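Local coordinates for protein DegQ (Legionella fallonii, PDB 3PV2) that probably cuts and refolds damaged proteins as a trypsin-like protease and chaperone of the HtrA family, with two PDZ domains, and assembles into 12-subunit particles, at residues P365-R373 with L424-L435; S254-I262 with A348-H356. One frame throughout, in Å; residues are numbered along the deposited sequence.

Contact 1: residues P365-R373 with L424-L435; sequences PFLYGLALR and LQTIAQEKKKEL
Phe366 is the large bump here, and the hollow that takes it is the loop that runs from Ala428 round to Leu435. Its CG stands anti to the carbonyl carbon (chi1 -53°), which sends the ring into the bend. The CB of Leu435 sits over one face, 3.9 Å from the ring centroid and 18° off its normal, a CH-pi contact; on the opposite face lies CG of Pro365. Backbone carbonyls line the rim: Phe366 CE1 is 3.4 Å from Ala428 O and 3.3 Å from Lys431 O, both at the ring edge.

Leu367 is the second bump, and its two methyls part. CD1 presses on Gln425 CG at 3.7 Å and on the CB of Ala428. CD2 touches both Leu424 CD2 and Leu435 CD2, 4.1 Å from each. Leu372 CD1 then meets the same Leu424 methyl.

This is apolar packing inside the second PDZ domain: the lead-in to strand 370-378 is laid against helix 421-428 and the start of strand 435-441, while Leu424 and Leu435 also reach Ala413 of strand 409-413.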
# COMPACT_ATOMS: atom_id res chain seq x y z
N PRO B 365 18.66 25.60 50.12
CA PRO B 365 17.35 24.94 49.97
C PRO B 365 16.47 25.59 48.91
O PRO B 365 15.60 24.90 48.34
CB PRO B 365 16.73 25.06 51.32
CG PRO B 365 17.43 26.24 51.99
CD PRO B 365 18.74 26.50 51.27
N PHE B 366 16.72 26.82 48.55
CA PHE B 366 15.84 27.36 47.53
C PHE B 366 16.40 27.34 46.17
O PHE B 366 15.62 27.24 45.20
CB PHE B 366 15.46 28.76 47.91
CG PHE B 366 14.89 28.87 49.31
CD1 PHE B 366 15.43 29.77 50.20
CD2 PHE B 366 13.90 28.03 49.73
CE1 PHE B 366 14.96 29.88 51.47
CE2 PHE B 366 13.39 28.10 51.05
CZ PHE B 366 13.93 29.06 51.94
N LEU B 367 17.69 27.59 46.05
CA LEU B 367 18.32 27.81 44.71
C LEU B 367 19.05 26.57 44.23
O LEU B 367 19.64 26.58 43.12
CB LEU B 367 19.35 28.94 44.83
CG LEU B 367 18.71 30.31 45.29
CD1 LEU B 367 19.78 31.42 45.21
CD2 LEU B 367 17.42 30.68 44.48
N TYR B 368 19.06 25.51 45.06
CA TYR B 368 19.63 24.22 44.64
C TYR B 368 19.14 23.79 43.23
O TYR B 368 17.95 23.77 42.96
CB TYR B 368 19.31 23.09 45.66
CG TYR B 368 19.65 21.73 45.10
CD1 TYR B 368 20.96 21.23 45.17
CD2 TYR B 368 18.67 20.97 44.45
CE1 TYR B 368 21.30 19.99 44.61
CE2 TYR B 368 19.00 19.73 43.84
CZ TYR B 368 20.32 19.25 43.94
OH TYR B 368 20.63 18.01 43.35
N GLY B 369 20.08 23.43 42.34
CA GLY B 369 19.73 22.86 41.04
C GLY B 369 19.41 23.90 40.00
O GLY B 369 19.02 23.53 38.88
N LEU B 370 19.51 25.19 40.32
CA LEU B 370 19.21 26.23 39.34
C LEU B 370 20.49 26.81 38.74
O LEU B 370 21.43 27.15 39.50
CB LEU B 370 18.39 27.35 39.97
CG LEU B 370 17.03 26.90 40.66
CD1 LEU B 370 16.39 28.16 41.27
CD2 LEU B 370 16.07 26.12 39.69
N ALA B 371 20.53 26.92 37.41
CA ALA B 371 21.59 27.59 36.70
C ALA B 371 21.08 28.99 36.47
O ALA B 371 19.97 29.21 35.98
CB ALA B 371 21.88 26.84 35.32
N LEU B 372 21.85 29.96 36.92
CA LEU B 372 21.36 31.32 37.11
C LEU B 372 22.38 32.29 36.49
O LEU B 372 23.56 32.11 36.70
CB LEU B 372 21.28 31.63 38.62
CG LEU B 372 20.33 30.78 39.46
CD1 LEU B 372 20.46 31.10 40.95
CD2 LEU B 372 18.95 30.95 39.01
N ARG B 373 21.93 33.31 35.80
CA ARG B 373 22.84 34.35 35.33
C ARG B 373 22.16 35.68 35.42
O ARG B 373 20.95 35.76 35.34
CB ARG B 373 23.30 34.08 33.90
CG ARG B 373 22.20 34.20 32.86
CD ARG B 373 22.72 34.48 31.42
NE ARG B 373 21.75 35.30 30.68
CZ ARG B 373 22.02 36.46 30.09
NH1 ARG B 373 23.25 36.96 30.09
NH2 ARG B 373 21.07 37.12 29.45
N LEU B 424 20.32 37.85 44.65
CA LEU B 424 19.34 36.81 44.86
C LEU B 424 19.77 35.78 45.94
O LEU B 424 18.95 35.31 46.75
CB LEU B 424 19.12 36.08 43.56
CG LEU B 424 18.10 34.96 43.69
CD1 LEU B 424 16.67 35.41 44.17
CD2 LEU B 424 18.08 34.10 42.35
N GLN B 425 21.04 35.39 45.92
CA GLN B 425 21.56 34.45 46.91
C GLN B 425 21.52 35.06 48.32
O GLN B 425 21.22 34.40 49.28
CB GLN B 425 23.02 34.07 46.58
CG GLN B 425 23.12 33.06 45.43
CD GLN B 425 24.54 32.93 44.79
OE1 GLN B 425 25.35 33.85 44.85
NE2 GLN B 425 24.77 31.82 44.12
N THR B 426 21.76 36.35 48.44
CA THR B 426 21.71 36.98 49.75
C THR B 426 20.24 36.96 50.22
O THR B 426 19.97 36.58 51.34
CB THR B 426 22.24 38.44 49.61
OG1 THR B 426 23.60 38.42 49.20
CG2 THR B 426 22.13 39.25 50.91
N ILE B 427 19.30 37.36 49.36
CA ILE B 427 17.88 37.35 49.74
C ILE B 427 17.41 35.99 50.09
O ILE B 427 16.78 35.83 51.13
CB ILE B 427 17.00 37.98 48.66
CG1 ILE B 427 17.32 39.46 48.59
CG2 ILE B 427 15.51 37.82 48.98
CD1 ILE B 427 16.83 40.21 47.23
N ALA B 428 17.85 34.98 49.36
CA ALA B 428 17.47 33.62 49.63
C ALA B 428 17.95 33.17 50.99
O ALA B 428 17.36 32.28 51.56
CB ALA B 428 18.04 32.67 48.55
N GLN B 429 18.95 33.80 51.59
CA GLN B 429 19.31 33.43 52.97
C GLN B 429 18.50 34.15 54.04
O GLN B 429 18.75 33.92 55.19
CB GLN B 429 20.78 33.67 53.29
CG GLN B 429 21.68 33.50 52.13
CD GLN B 429 22.98 32.86 52.46
OE1 GLN B 429 24.05 33.49 52.36
NE2 GLN B 429 22.92 31.57 52.83
N GLU B 430 17.52 34.97 53.67
CA GLU B 430 16.65 35.60 54.64
C GLU B 430 15.79 34.64 55.48
O GLU B 430 15.83 34.74 56.76
CB GLU B 430 15.73 36.63 53.98
CG GLU B 430 16.49 37.91 53.50
CD GLU B 430 15.56 38.83 52.69
OE1 GLU B 430 14.33 38.48 52.57
OE2 GLU B 430 16.06 39.86 52.17
N LYS B 431 14.96 33.78 54.88
CA LYS B 431 14.01 32.98 55.75
C LYS B 431 14.40 31.54 55.58
O LYS B 431 14.91 31.14 54.50
CB LYS B 431 12.49 33.08 55.44
CG LYS B 431 11.92 34.48 55.15
CD LYS B 431 10.45 34.41 54.64
CE LYS B 431 10.13 35.51 53.54
NZ LYS B 431 9.29 35.07 52.32
N LYS B 432 14.23 30.78 56.63
CA LYS B 432 14.40 29.32 56.49
C LYS B 432 13.17 28.64 55.80
O LYS B 432 13.32 27.57 55.22
CB LYS B 432 14.66 28.71 57.86
CG LYS B 432 16.17 28.81 58.31
CD LYS B 432 17.08 27.73 57.63
CE LYS B 432 18.30 27.30 58.48
NZ LYS B 432 19.46 28.24 58.39
N LYS B 433 11.96 29.20 55.90
CA LYS B 433 10.79 28.42 55.49
C LYS B 433 10.49 28.50 53.96
O LYS B 433 10.14 27.53 53.35
CB LYS B 433 9.57 28.92 56.23
CG LYS B 433 8.26 28.31 55.72
CD LYS B 433 7.06 28.43 56.75
CE LYS B 433 6.37 27.06 57.01
NZ LYS B 433 7.26 26.08 57.74
N GLU B 434 10.63 29.65 53.36
CA GLU B 434 10.19 29.78 52.00
C GLU B 434 10.84 30.96 51.36
O GLU B 434 11.38 31.85 52.07
CB GLU B 434 8.73 30.01 52.02
CG GLU B 434 8.52 31.28 52.76
CD GLU B 434 7.11 31.41 53.35
OE1 GLU B 434 6.37 30.40 53.44
OE2 GLU B 434 6.81 32.54 53.72
N LEU B 435 10.84 30.95 50.04
CA LEU B 435 11.29 32.07 49.28
C LEU B 435 10.22 32.41 48.28
O LEU B 435 9.83 31.61 47.44
CB LEU B 435 12.60 31.72 48.54
CG LEU B 435 13.15 32.77 47.54
CD1 LEU B 435 13.57 34.06 48.18
CD2 LEU B 435 14.38 32.26 46.72

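Contact 2: residues S254-I262 with A348-H356; sequences SIHRGLMGI and AVVTDIKSH
Leu259 and Thr351 form a single antiparallel bridge, a hydrogen-bonded pair, where the chain enters and leaves the first PDZ domain. Leu259 N gives a bond to Thr351 O at 2.6 Å, and Thr351 N returns one to Leu259 O at 3.2 Å.

The side chain of Leu259 can be traced from CB to tip. CB lies 3.4 Å from Thr351 O, with Thr351 OG1 a little farther and CG1 of Ile353 also facing it. With CG anti to the backbone N (chi1 177°), the chain runs on toward helix 353-362, and methyl CD2 ends over one face of the His356 ring, 3.6 Å from its centroid, a CH-pi contact offset toward the ring's rim. The next residue, Met260, bends back at chi2 and chi3, laying SD against the CB of Ala348 and CE against CG2 of Val350; Pro294 and Val333 pack on the same methionine.

Gly258 comes past Val350 and Thr351 so closely that its CA is 3.2 Å from Thr351 O, with Val350 CG1 beside the same CA. Just before it, Arg257 turns its guanidinium away to Glu124 and Asp122, while its carbonyl stays in the contact.

Asp352 is the N-cap of helix 353-362, and its carboxylate works in two directions. OD1 accepts from Ser355 N through its anti lone pair. OD2 takes the N-H of His256 NE2, with ring and carboxylate only 22° from coplanar. A water bonded to Arg257 O sits in the same corner, gives a weak bond to Asp352 OD2, and accepts from Ile353 N at 2.6 Å.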
# COMPACT_ATOMS: atom_id res chain seq x y z
N SER B 254 25.34 -7.08 46.92
CA SER B 254 25.30 -6.16 45.76
C SER B 254 26.40 -5.11 45.89
O SER B 254 26.98 -4.98 46.94
CB SER B 254 23.96 -5.44 45.67
OG SER B 254 23.91 -4.40 46.63
N ILE B 255 26.68 -4.39 44.81
CA ILE B 255 27.64 -3.32 44.85
C ILE B 255 26.85 -2.06 45.20
O ILE B 255 25.92 -1.70 44.50
CB ILE B 255 28.33 -3.06 43.46
CG1 ILE B 255 28.95 -4.34 42.87
CG2 ILE B 255 29.34 -1.92 43.55
CD1 ILE B 255 29.74 -5.11 43.83
N HIS B 256 27.19 -1.40 46.30
CA HIS B 256 26.57 -0.12 46.60
C HIS B 256 27.59 0.97 46.31
O HIS B 256 28.44 1.26 47.13
CB HIS B 256 26.09 -0.06 48.03
CG HIS B 256 25.33 1.20 48.34
ND1 HIS B 256 23.96 1.26 48.37
CD2 HIS B 256 25.77 2.46 48.59
CE1 HIS B 256 23.57 2.50 48.64
NE2 HIS B 256 24.65 3.24 48.78
N ARG B 257 27.50 1.56 45.13
CA ARG B 257 28.43 2.58 44.69
C ARG B 257 28.23 3.91 45.42
O ARG B 257 27.09 4.35 45.63
CB ARG B 257 28.26 2.83 43.21
CG ARG B 257 28.82 1.75 42.37
CD ARG B 257 28.44 1.93 40.94
NE ARG B 257 29.10 0.91 40.15
CZ ARG B 257 28.67 -0.34 39.98
NH1 ARG B 257 27.54 -0.75 40.53
NH2 ARG B 257 29.38 -1.19 39.24
N GLY B 258 29.34 4.52 45.80
CA GLY B 258 29.30 5.78 46.50
C GLY B 258 29.93 6.85 45.63
O GLY B 258 30.22 6.65 44.45
N LEU B 259 30.21 7.97 46.27
CA LEU B 259 30.60 9.16 45.59
C LEU B 259 31.98 9.59 46.02
O LEU B 259 32.32 9.56 47.21
CB LEU B 259 29.63 10.24 45.95
CG LEU B 259 29.98 11.58 45.34
CD1 LEU B 259 30.16 11.35 43.84
CD2 LEU B 259 28.92 12.63 45.64
N MET B 260 32.76 10.02 45.05
CA MET B 260 34.02 10.72 45.31
C MET B 260 34.05 12.14 44.72
O MET B 260 34.57 13.04 45.35
CB MET B 260 35.15 9.89 44.80
CG MET B 260 36.50 10.56 44.97
SD MET B 260 36.95 10.52 46.69
CE MET B 260 37.00 8.71 46.93
N GLY B 261 33.45 12.39 43.57
CA GLY B 261 33.29 13.78 43.08
C GLY B 261 34.43 14.36 42.21
O GLY B 261 34.64 15.58 42.18
N ILE B 262 35.12 13.51 41.47
CA ILE B 262 36.16 13.97 40.51
C ILE B 262 36.14 13.30 39.15
O ILE B 262 36.04 12.07 39.07
CB ILE B 262 37.52 13.63 41.01
CG1 ILE B 262 37.66 12.10 41.01
CG2 ILE B 262 37.69 14.18 42.40
CD1 ILE B 262 39.06 11.64 40.93
N ALA B 348 40.52 10.88 51.41
CA ALA B 348 39.14 11.18 51.13
C ALA B 348 38.21 10.08 51.69
O ALA B 348 38.58 8.91 51.78
CB ALA B 348 38.95 11.36 49.63
N VAL B 349 37.01 10.47 52.10
CA VAL B 349 35.98 9.52 52.59
C VAL B 349 34.84 9.37 51.57
O VAL B 349 34.25 10.35 51.21
CB VAL B 349 35.50 9.91 54.02
CG1 VAL B 349 34.38 8.96 54.53
CG2 VAL B 349 36.67 9.86 55.03
N VAL B 350 34.59 8.18 51.06
CA VAL B 350 33.54 7.96 50.09
C VAL B 350 32.19 8.15 50.76
O VAL B 350 32.00 7.64 51.87
CB VAL B 350 33.54 6.52 49.57
CG1 VAL B 350 32.39 6.28 48.59
CG2 VAL B 350 34.90 6.15 48.93
N THR B 351 31.28 8.86 50.11
CA THR B 351 29.98 9.11 50.67
C THR B 351 28.88 8.51 49.83
O THR B 351 29.06 8.20 48.63
CB THR B 351 29.67 10.63 50.88
OG1 THR B 351 29.81 11.36 49.65
CG2 THR B 351 30.58 11.21 51.94
N ASP B 352 27.72 8.39 50.46
CA ASP B 352 26.51 7.96 49.80
C ASP B 352 26.01 9.07 48.89
O ASP B 352 25.96 10.23 49.30
CB ASP B 352 25.43 7.58 50.82
CG ASP B 352 24.25 6.92 50.16
OD1 ASP B 352 23.22 7.59 49.95
OD2 ASP B 352 24.38 5.73 49.79
N ILE B 353 25.65 8.70 47.66
CA ILE B 353 25.35 9.63 46.55
C ILE B 353 24.11 10.40 46.94
O ILE B 353 24.03 11.61 46.82
CB ILE B 353 25.11 8.90 45.19
CG1 ILE B 353 26.29 7.98 44.85
CG2 ILE B 353 24.89 9.89 44.03
CD1 ILE B 353 25.97 6.85 43.84
N LYS B 354 23.15 9.67 47.46
CA LYS B 354 21.92 10.28 47.90
C LYS B 354 22.08 11.15 49.16
O LYS B 354 21.42 12.19 49.29
CB LYS B 354 20.84 9.19 48.06
CG LYS B 354 20.53 8.53 46.68
CD LYS B 354 19.87 7.14 46.82
CE LYS B 354 18.39 7.21 47.20
NZ LYS B 354 17.58 6.15 46.50
N SER B 355 22.97 10.77 50.06
CA SER B 355 23.25 11.60 51.24
C SER B 355 23.96 12.90 50.88
O SER B 355 23.70 13.92 51.49
CB SER B 355 24.06 10.84 52.30
OG SER B 355 23.32 9.72 52.76
N HIS B 356 24.84 12.84 49.89
CA HIS B 356 25.47 14.04 49.39
C HIS B 356 24.46 14.98 48.70
O HIS B 356 24.52 16.21 48.85
CB HIS B 356 26.55 13.65 48.39
CG HIS B 356 27.21 14.80 47.71
ND1 HIS B 356 28.16 15.57 48.33
CD2 HIS B 356 27.08 15.28 46.45
CE1 HIS B 356 28.58 16.50 47.47
NE2 HIS B 356 27.94 16.34 46.32
O HOH W 1 25.61 6.07 47.39

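In the fold
Contact 2 comes first along the chain and closes before contact 1 opens. It pairs the segment after helix 239-252, the last helix of the protease part, with the stretch joining strand 342-349 to helix 353-362, so entry to and exit from the first PDZ domain lie side by side. Helix 353-362 leaves contact 2 and leads to 365-373, where contact 1 begins inside the second PDZ domain. The two centres are 26 Å apart and the nearest atoms about 7 Å, without touching; they share no sheet. Contact 2 thus lies near the middle of the chain, where protease and PDZ parts join, whereas contact 1 is further out, within reach of other subunits of the 12-mer.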